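Local coordinates for magnesium and cobalt efflux protein CorC (Pseudomonas aeruginosa, PDB 3LLB), which probably plays a role in magnesium and cobalt ion transport, the crystallised piece being its transporter-associated domain, at residues 20-23 with 27-30. Residues are numbered along the deposited sequence; the frame is centred on the assembly and turned at random.
Sequences DAFN and GSEF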
ATOM      1  N   ASP A  20      -3.912  -1.031  10.619  1.00 10.81           N
ATOM      2  CA  ASP A  20      -4.008  -2.127  11.629  1.00 12.17           C
ATOM      3  C   ASP A  20      -4.224  -3.500  10.965  1.00 10.58           C
ATOM      4  O   ASP A  20      -3.554  -4.508  11.299  1.00  9.21           O
ATOM      5  CB  ASP A  20      -5.128  -1.843  12.655  1.00 14.24           C
ATOM      6  CG  ASP A  20      -6.477  -1.397  11.980  1.00 20.29           C
ATOM      7  OD1 ASP A  20      -7.199  -2.250  11.368  1.00 26.90           O
ATOM      8  OD2 ASP A  20      -6.842  -0.192  12.078  1.00 29.85           O
ATOM      9  N   ALA A  21      -5.133  -3.514   9.995  1.00  8.80           N
ATOM     10  CA  ALA A  21      -5.405  -4.689   9.138  1.00  7.97           C
ATOM     11  C   ALA A  21      -4.209  -5.083   8.328  1.00  7.55           C
ATOM     12  O   ALA A  21      -3.907  -6.263   8.283  1.00  7.44           O
ATOM     13  CB  ALA A  21      -6.544  -4.408   8.258  1.00  7.35           C
ATOM     14  N   PHE A  22      -3.538  -4.112   7.684  1.00  7.55           N
ATOM     15  CA  PHE A  22      -2.347  -4.414   6.907  1.00  6.89           C
ATOM     16  C   PHE A  22      -1.228  -5.079   7.760  1.00  7.29           C
ATOM     17  O   PHE A  22      -0.650  -6.075   7.345  1.00  7.39           O
ATOM     18  CB  PHE A  22      -1.861  -3.152   6.237  1.00  7.97           C
ATOM     19  CG  PHE A  22      -0.672  -3.334   5.341  1.00  6.47           C
ATOM     20  CD1 PHE A  22      -0.831  -3.442   3.980  1.00  6.28           C
ATOM     21  CD2 PHE A  22       0.605  -3.346   5.868  1.00  6.87           C
ATOM     22  CE1 PHE A  22       0.272  -3.625   3.153  1.00  8.03           C
ATOM     23  CE2 PHE A  22       1.692  -3.555   5.039  1.00  8.89           C
ATOM     24  CZ  PHE A  22       1.495  -3.646   3.658  1.00  7.67           C
ATOM     25  N   ASN A  23      -0.904  -4.498   8.915  1.00  7.94           N
ATOM     26  CA  ASN A  23       0.113  -5.048   9.815  1.00  8.09           C
ATOM     27  C   ASN A  23      -0.236  -6.487  10.228  1.00  7.83           C
ATOM     28  O   ASN A  23       0.623  -7.327  10.374  1.00  7.95           O
ATOM     29  CB  ASN A  23       0.274  -4.206  11.065  1.00  7.18           C
ATOM     30  CG  ASN A  23       0.896  -2.881  10.812  1.00  6.64           C
ATOM     31  OD1 ASN A  23       1.541  -2.670   9.797  1.00  7.69           O
ATOM     32  ND2 ASN A  23       0.699  -1.949  11.752  1.00  8.32           N
ATOM     33  N   GLY A  27       2.664  -8.624   8.872  1.00 10.42           N
ATOM     34  CA  GLY A  27       3.680  -8.713   9.881  1.00 11.54           C
ATOM     35  C   GLY A  27       4.477  -7.451  10.039  1.00 11.44           C
ATOM     36  O   GLY A  27       5.429  -7.415  10.828  1.00 14.47           O
ATOM     37  N   SER A  28       4.041  -6.389   9.375  1.00 11.96           N
ATOM     38  CA  SER A  28       4.675  -5.072   9.426  1.00 11.65           C
ATOM     39  C   SER A  28       4.322  -4.351  10.709  1.00 12.02           C
ATOM     40  O   SER A  28       3.528  -4.835  11.514  1.00 12.27           O
ATOM     41  CB  SER A  28       4.220  -4.213   8.248  1.00 12.37           C
ATOM     42  OG  SER A  28       2.821  -4.285   8.068  1.00 12.22           O
ATOM     43  N   GLU A  29       4.955  -3.225  10.923  1.00 11.43           N
ATOM     44  CA  GLU A  29       4.737  -2.432  12.146  1.00 12.74           C
ATOM     45  C   GLU A  29       4.556  -0.934  11.817  1.00 12.50           C
ATOM     46  O   GLU A  29       5.032  -0.046  12.533  1.00 12.04           O
ATOM     47  CB  GLU A  29       5.858  -2.712  13.197  1.00 13.26           C
ATOM     48  CG  GLU A  29       6.356  -4.155  13.355  1.00 17.09           C
ATOM     49  CD  GLU A  29       7.687  -4.337  14.254  1.00 20.85           C
ATOM     50  OE1 GLU A  29       8.423  -3.369  14.603  1.00 23.94           O
ATOM     51  OE2 GLU A  29       8.004  -5.498  14.621  1.00 24.14           O
ATOM     52  N   PHE A  30       3.820  -0.654  10.758  1.00 13.02           N
ATOM     53  CA  PHE A  30       3.492   0.722  10.372  1.00 13.99           C
ATOM     54  C   PHE A  30       2.624   1.335  11.456  1.00 15.13           C
ATOM     55  O   PHE A  30       1.878   0.635  12.119  1.00 15.07           O
ATOM     56  CB  PHE A  30       2.821   0.752   8.988  1.00 14.42           C
ATOM     57  CG  PHE A  30       3.734   0.288   7.878  1.00 13.18           C
ATOM     58  CD1 PHE A  30       4.877   1.007   7.584  1.00 13.10           C
ATOM     59  CD2 PHE A  30       3.476  -0.853   7.162  1.00 13.16           C
ATOM     60  CE1 PHE A  30       5.740   0.595   6.610  1.00 10.98           C
ATOM     61  CE2 PHE A  30       4.349  -1.284   6.179  1.00 15.25           C
ATOM     62  CZ  PHE A  30       5.481  -0.526   5.907  1.00 11.88           C
TER
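Phe22 of helix 19-26 meets the returning loop with the CD2-CE2 edge of its ring: Phe22 CE2 lies 3.7 Å from CE2 of Phe30, and the two ring planes are inclined at 56°. The hydroxyl of Ser28 sits at this edge, near the ring plane, with Ser28 OG 3.3 Å from both Phe22 CD2 and CE2. Phe22 also rests on Val38 and Phe30 on Leu41, both of helix 38-46. One residue on, Asn23 holds the loop through both ends of its amide, which reaches the loop with CG beside the backbone N (chi1 -70°). Asn23 OD1 accepts two hydrogen bonds, one from Ser28 OG at 2.7 Å and a longer one from Phe30 N at 3.2 Å. On the other branch Asn23 ND2 donates one hydrogen to Phe30 O at 2.9 Å, nearly straight at 159° and on a lone pair of that carbonyl. With both the N-H and the C=O of Phe30 engaged, rotation of the amide is fixed. Asn23 O also accepts from Gly27 N at 2.8 Å, an i to i+4 bond that closes back onto the helix. Gly27 then turns with positive phi, a glycine at the C' position that ends helix 19-26 in the transporter-associated domain.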